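WYL1 (Ruminococcus sp., PDB 6OAW) is a WYL-domain accessory protein that probably modulates the RNA-targeting effector of a Type VI-D CRISPR-Cas system. Local coordinates at residues Ile309-Leu314 with Asn341-Phe346; Pro225-Ser230 with His295-Pro300. One frame throughout, in Å; residues are numbered along the deposited sequence.

Contact 2 lies near the middle of the chain, about 12 Å from its centre to that of the chain, where the end of helix 287-298 and the turn after it pack on strand 219-230 of the antiparallel sheet. Contact 1 is peripheral, about 34 Å out, and pairs two strands of a separate three-stranded sheet in the C-terminal part. The two are in series: helix 287-298 leads on to strand 310-314, so contact 2 closes before contact 1 opens. Their centres are 28 Å apart and their nearest atoms about 12 Å, with no touch. Contact 2 rests on side-chain packing with no hydrogen bond between its two segments, contact 1 chiefly on backbone hydrogen bonds.

Contact 1 (Ile309-Leu314 with Asn341-Phe346); sequences ISKVYL and NTVNEF
A G1 beta bulge, with Asn341 and Thr342 both facing Leu314, lies where strand 342-346 starts and strand 310-314 ends; the two pair antiparallel and with strand 364-368 form a small three-stranded sheet. Asn341 takes the left-handed backbone conformation (phi 59°), which asparagine tolerates better than most residues other than glycine, and its N gives Leu314 O a weak bond. From Leu314 to Ser310 the strands are then joined by regular bonds, such as Phe346 N to Ser310 O at 2.8 Å.

Tyr313 extends along the bulge because its CG stands opposite the backbone N (chi1 -177°). Its OH comes 3.3 Å from Asn341 CA, and CE1 lies 3.4 Å from Thr342 N, so the long phenol leans on main chain. With an alanine here, the main chain of Asn341 and Thr342 would probably lose the ring that lies against it.

On the buried side, Val312 and Phe346 cross at about a right angle, with Val312 CG2 3.7 Å from Phe346 CD1. Helix 350-357 closes over this side, where Phe357 meets Phe346 edge-to-face, so branched and aromatic residues suit it. Asn344, buried here too, has both ends of its amide hydrogen-bonded just outside the strands, OD1 to Lys339 N, and ND2 also packs 3.7 Å from Leu314 CG.

The other side is more open and suits long polar chains. Lys311 and Glu345 run alongside each other, but NZ and OE2 stay 4.3 Å apart, beyond a salt bridge. The aliphatic base of the lysine is used instead, its CB resting 3.6 Å from Val343 CG1.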
loop_
_atom_site.group_PDB
_atom_site.type_symbol
_atom_site.label_atom_id
_atom_site.label_comp_id
_atom_site.label_asym_id
_atom_site.label_seq_id
_atom_site.Cartn_x
_atom_site.Cartn_y
_atom_site.Cartn_z
ATOM N N ILE B 309 0.691 -30.198 -16.730
ATOM C CA ILE B 309 -0.731 -29.932 -17.083
ATOM C C ILE B 309 -1.553 -30.019 -15.807
ATOM O O ILE B 309 -1.310 -30.932 -15.045
ATOM C CB ILE B 309 -1.270 -30.936 -18.121
ATOM C CG1 ILE B 309 -0.385 -31.018 -19.374
ATOM C CG2 ILE B 309 -2.731 -30.604 -18.444
ATOM C CD1 ILE B 309 -0.448 -29.774 -20.235
ATOM N N SER B 310 -2.407 -29.031 -15.559
ATOM C CA SER B 310 -3.498 -29.083 -14.565
ATOM C C SER B 310 -4.774 -28.979 -15.382
ATOM O O SER B 310 -4.844 -28.072 -16.216
ATOM C CB SER B 310 -3.458 -27.997 -13.495
ATOM O OG SER B 310 -2.313 -28.091 -12.683
ATOM N N LYS B 311 -5.723 -29.887 -15.152
ATOM C CA LYS B 311 -7.053 -29.838 -15.779
ATOM C C LYS B 311 -8.004 -29.190 -14.781
ATOM O O LYS B 311 -8.125 -29.708 -13.628
ATOM C CB LYS B 311 -7.461 -31.242 -16.210
ATOM C CG LYS B 311 -6.741 -31.733 -17.451
ATOM C CD LYS B 311 -7.130 -33.138 -17.836
ATOM C CE LYS B 311 -6.227 -33.723 -18.897
ATOM N NZ LYS B 311 -6.934 -34.821 -19.585
ATOM N N VAL B 312 -8.628 -28.086 -15.190
ATOM C CA VAL B 312 -9.595 -27.333 -14.341
ATOM C C VAL B 312 -10.889 -27.120 -15.118
ATOM O O VAL B 312 -10.829 -26.522 -16.174
ATOM C CB VAL B 312 -9.027 -25.983 -13.865
ATOM C CG1 VAL B 312 -9.950 -25.352 -12.847
ATOM C CG2 VAL B 312 -7.651 -26.161 -13.275
ATOM N N TYR B 313 -12.006 -27.609 -14.579
ATOM C CA TYR B 313 -13.360 -27.333 -15.114
ATOM C C TYR B 313 -13.772 -25.953 -14.614
ATOM O O TYR B 313 -13.801 -25.765 -13.374
ATOM C CB TYR B 313 -14.370 -28.388 -14.683
ATOM C CG TYR B 313 -15.740 -28.179 -15.265
ATOM C CD1 TYR B 313 -16.063 -28.678 -16.511
ATOM C CD2 TYR B 313 -16.712 -27.475 -14.574
ATOM C CE1 TYR B 313 -17.311 -28.472 -17.067
ATOM C CE2 TYR B 313 -17.974 -27.277 -15.109
ATOM C CZ TYR B 313 -18.269 -27.764 -16.366
ATOM O OH TYR B 313 -19.521 -27.586 -16.903
ATOM N N LEU B 314 -14.012 -25.023 -15.544
ATOM C CA LEU B 314 -14.556 -23.677 -15.221
ATOM C C LEU B 314 -16.021 -23.643 -15.645
ATOM O O LEU B 314 -16.311 -24.096 -16.756
ATOM C CB LEU B 314 -13.778 -22.599 -15.971
ATOM C CG LEU B 314 -12.280 -22.562 -15.716
ATOM C CD1 LEU B 314 -11.658 -21.444 -16.512
ATOM C CD2 LEU B 314 -11.977 -22.367 -14.263
ATOM N N ASN B 341 -17.810 -23.959 -19.017
ATOM C CA ASN B 341 -18.494 -25.279 -18.983
ATOM C C ASN B 341 -17.629 -26.334 -19.691
ATOM O O ASN B 341 -18.195 -27.181 -20.390
ATOM C CB ASN B 341 -19.899 -25.194 -19.597
ATOM C CG ASN B 341 -20.828 -24.248 -18.858
ATOM O OD1 ASN B 341 -20.656 -23.986 -17.666
ATOM N ND2 ASN B 341 -21.853 -23.767 -19.547
ATOM N N THR B 342 -16.307 -26.286 -19.530
ATOM C CA THR B 342 -15.378 -27.294 -20.110
ATOM C C THR B 342 -14.123 -27.415 -19.247
ATOM O O THR B 342 -13.866 -26.510 -18.431
ATOM C CB THR B 342 -14.965 -27.003 -21.565
ATOM O OG1 THR B 342 -14.274 -25.755 -21.652
ATOM C CG2 THR B 342 -16.123 -27.040 -22.539
ATOM N N VAL B 343 -13.398 -28.518 -19.428
ATOM C CA VAL B 343 -12.044 -28.733 -18.845
ATOM C C VAL B 343 -11.050 -27.858 -19.609
ATOM O O VAL B 343 -10.982 -27.969 -20.820
ATOM C CB VAL B 343 -11.643 -30.222 -18.897
ATOM C CG1 VAL B 343 -10.199 -30.437 -18.435
ATOM C CG2 VAL B 343 -12.618 -31.055 -18.081
ATOM N N ASN B 344 -10.309 -27.028 -18.886
ATOM C CA ASN B 344 -9.241 -26.162 -19.438
ATOM C C ASN B 344 -7.909 -26.686 -18.924
ATOM O O ASN B 344 -7.848 -27.157 -17.770
ATOM C CB ASN B 344 -9.452 -24.704 -19.035
ATOM C CG ASN B 344 -10.750 -24.141 -19.577
ATOM O OD1 ASN B 344 -10.745 -23.500 -20.607
ATOM N ND2 ASN B 344 -11.859 -24.370 -18.904
ATOM N N GLU B 345 -6.887 -26.628 -19.759
ATOM C CA GLU B 345 -5.521 -27.090 -19.430
ATOM C C GLU B 345 -4.689 -25.867 -19.048
ATOM O O GLU B 345 -4.522 -24.956 -19.865
ATOM C CB GLU B 345 -4.903 -27.852 -20.600
ATOM C CG GLU B 345 -5.670 -29.123 -20.901
ATOM C CD GLU B 345 -4.915 -30.181 -21.685
ATOM O OE1 GLU B 345 -4.006 -29.810 -22.425
ATOM O OE2 GLU B 345 -5.230 -31.368 -21.504
ATOM N N PHE B 346 -4.162 -25.879 -17.835
ATOM C CA PHE B 346 -3.259 -24.828 -17.333
ATOM C C PHE B 346 -1.871 -25.424 -17.396
ATOM O O PHE B 346 -1.777 -26.648 -17.195
ATOM C CB PHE B 346 -3.752 -24.331 -15.974
ATOM C CG PHE B 346 -4.991 -23.485 -16.089
ATOM C CD1 PHE B 346 -6.241 -24.059 -16.017
ATOM C CD2 PHE B 346 -4.906 -22.109 -16.292
ATOM C CE1 PHE B 346 -7.392 -23.282 -16.130
ATOM C CE2 PHE B 346 -6.055 -21.333 -16.411
ATOM C CZ PHE B 346 -7.296 -21.923 -16.350
#

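Contact 2 (Pro225-Ser230 with His295-Pro300); sequences PYRIVS and HLLSDP
Leu297 forks its two methyl groups between Val229 on one branch and Tyr226 with Arg227 on the other, so that the last turn of helix 287-298 meets strand 219-230 without a hydrogen bond between them. The more enclosed part lies at Val229, which meets both Leu297 and the buried Pro300. Its CG2 is 3.7 Å from Pro300 CB, while CG1 meets Leu297 CD2 at 4.0 Å. With chi1 at -59°, CG2 sits between the backbone N and the carbonyl carbon, and the two methyls divide the partners between them. Valine suits an extended strand, and the compact ring of Pro300 suits the turn just past the helix, where it also touches Tyr238 on the next strand; Pro300 O accepts a hydrogen bond from Ser256 OG.

The strand belongs to a six-stranded, curled antiparallel sheet that probably forms the core of the WYL domain, a fold related to the Sm-like beta-barrel. It carries a classic beta bulge, Tyr226 and Arg227 both facing Val240. The extra residue breaks the usual up-and-down pattern, so both of these side chains start toward the helix. Ile228 turns to the other side, where Ile189 and Ile192 of helix 186-199 receive it.

At the bulge the contact opens to solvent, and a single methyl, Leu297 CD1, serves both the exposed Arg227 and the partly exposed Tyr226. Ser298, the next residue of the helix, already points away from the strand. Leu297 CD1 lies over one face of the flat Arg227 guanidinium, 3.5 Å from NH1. The same CD1 reaches Tyr226 CE2 at 4.0 Å, the two side chains crossing at about a right angle.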
loop_
_atom_site.group_PDB
_atom_site.type_symbol
_atom_site.label_atom_id
_atom_site.label_comp_id
_atom_site.label_asym_id
_atom_site.label_seq_id
_atom_site.Cartn_x
_atom_site.Cartn_y
_atom_site.Cartn_z
ATOM N N PRO B 225 24.955 -14.168 -9.392
ATOM C CA PRO B 225 23.817 -13.252 -9.368
ATOM C C PRO B 225 23.500 -12.701 -10.760
ATOM O O PRO B 225 24.422 -12.481 -11.507
ATOM C CB PRO B 225 24.283 -12.096 -8.471
ATOM C CG PRO B 225 25.377 -12.708 -7.626
ATOM C CD PRO B 225 26.062 -13.697 -8.546
ATOM N N TYR B 226 22.226 -12.476 -11.063
ATOM C CA TYR B 226 21.788 -11.814 -12.316
ATOM C C TYR B 226 21.087 -10.486 -11.992
ATOM O O TYR B 226 21.553 -9.431 -12.398
ATOM C CB TYR B 226 20.914 -12.749 -13.152
ATOM C CG TYR B 226 20.634 -12.169 -14.508
ATOM C CD1 TYR B 226 21.515 -12.326 -15.565
ATOM C CD2 TYR B 226 19.526 -11.367 -14.691
ATOM C CE1 TYR B 226 21.275 -11.727 -16.792
ATOM C CE2 TYR B 226 19.260 -10.774 -15.911
ATOM C CZ TYR B 226 20.145 -10.945 -16.958
ATOM O OH TYR B 226 19.849 -10.370 -18.144
ATOM N N ARG B 227 19.981 -10.533 -11.260
ATOM C CA ARG B 227 19.251 -9.295 -10.883
ATOM C C ARG B 227 18.344 -9.598 -9.696
ATOM O O ARG B 227 17.815 -10.732 -9.627
ATOM C CB ARG B 227 18.451 -8.756 -12.070
ATOM C CG ARG B 227 17.938 -7.332 -11.872
ATOM C CD ARG B 227 16.925 -6.913 -12.938
ATOM N NE ARG B 227 17.518 -6.915 -14.272
ATOM C CZ ARG B 227 16.843 -7.052 -15.423
ATOM N NH1 ARG B 227 15.525 -7.185 -15.439
ATOM N NH2 ARG B 227 17.507 -7.057 -16.561
ATOM N N ILE B 228 18.198 -8.628 -8.804
ATOM C CA ILE B 228 17.204 -8.649 -7.690
ATOM C C ILE B 228 15.893 -8.088 -8.255
ATOM O O ILE B 228 15.945 -7.051 -8.919
ATOM C CB ILE B 228 17.716 -7.854 -6.476
ATOM C CG1 ILE B 228 19.023 -8.433 -5.942
ATOM C CG2 ILE B 228 16.663 -7.786 -5.378
ATOM C CD1 ILE B 228 19.523 -7.707 -4.702
ATOM N N VAL B 229 14.767 -8.778 -8.057
ATOM C CA VAL B 229 13.442 -8.268 -8.512
ATOM C C VAL B 229 12.457 -8.444 -7.373
ATOM O O VAL B 229 12.697 -9.284 -6.504
ATOM C CB VAL B 229 12.925 -8.988 -9.767
ATOM C CG1 VAL B 229 13.879 -8.842 -10.940
ATOM C CG2 VAL B 229 12.620 -10.452 -9.462
ATOM N N SER B 230 11.384 -7.671 -7.427
ATOM C CA SER B 230 10.148 -7.848 -6.631
ATOM C C SER B 230 9.173 -8.647 -7.464
ATOM O O SER B 230 9.173 -8.419 -8.680
ATOM C CB SER B 230 9.505 -6.528 -6.329
ATOM O OG SER B 230 10.199 -5.872 -5.302
ATOM N N HIS B 295 12.530 -16.045 -17.984
ATOM C CA HIS B 295 11.275 -16.630 -17.418
ATOM C C HIS B 295 11.163 -16.246 -15.929
ATOM O O HIS B 295 10.102 -15.737 -15.532
ATOM C CB HIS B 295 11.205 -18.141 -17.731
ATOM C CG HIS B 295 10.019 -18.877 -17.192
ATOM N ND1 HIS B 295 8.738 -18.335 -17.147
ATOM C CD2 HIS B 295 9.915 -20.133 -16.691
ATOM C CE1 HIS B 295 7.906 -19.223 -16.628
ATOM N NE2 HIS B 295 8.606 -20.343 -16.348
ATOM N N LEU B 296 12.242 -16.368 -15.147
ATOM C CA LEU B 296 12.262 -16.054 -13.694
ATOM C C LEU B 296 12.119 -14.549 -13.431
ATOM O O LEU B 296 11.489 -14.199 -12.395
ATOM C CB LEU B 296 13.544 -16.619 -13.095
ATOM C CG LEU B 296 13.607 -18.139 -13.128
ATOM C CD1 LEU B 296 14.981 -18.627 -12.728
ATOM C CD2 LEU B 296 12.543 -18.732 -12.210
ATOM N N LEU B 297 12.666 -13.684 -14.303
ATOM C CA LEU B 297 12.488 -12.211 -14.159
ATOM C C LEU B 297 10.993 -11.868 -14.198
ATOM O O LEU B 297 10.590 -10.968 -13.455
ATOM C CB LEU B 297 13.216 -11.452 -15.279
ATOM C CG LEU B 297 14.748 -11.475 -15.277
ATOM C CD1 LEU B 297 15.279 -10.520 -16.358
ATOM C CD2 LEU B 297 15.328 -11.121 -13.905
ATOM N N SER B 298 10.200 -12.516 -15.053
ATOM C CA SER B 298 8.778 -12.130 -15.233
ATOM C C SER B 298 7.909 -12.839 -14.187
ATOM O O SER B 298 6.932 -12.202 -13.739
ATOM C CB SER B 298 8.310 -12.366 -16.620
ATOM O OG SER B 298 8.741 -13.632 -17.079
ATOM N N ASP B 299 8.276 -14.058 -13.760
ATOM C CA ASP B 299 7.625 -14.729 -12.595
ATOM C C ASP B 299 8.673 -15.285 -11.624
ATOM O O ASP B 299 9.089 -16.430 -11.700
ATOM C CB ASP B 299 6.607 -15.780 -13.044
ATOM C CG ASP B 299 5.677 -16.142 -11.895
ATOM O OD1 ASP B 299 6.104 -16.018 -10.718
ATOM O OD2 ASP B 299 4.509 -16.454 -12.163
ATOM N N PRO B 300 9.167 -14.486 -10.668
ATOM C CA PRO B 300 10.229 -14.955 -9.788
ATOM C C PRO B 300 9.769 -15.853 -8.646
ATOM O O PRO B 300 10.649 -16.344 -7.971
ATOM C CB PRO B 300 10.799 -13.670 -9.175
ATOM C CG PRO B 300 9.599 -12.732 -9.179
ATOM C CD PRO B 300 8.830 -13.073 -10.438
#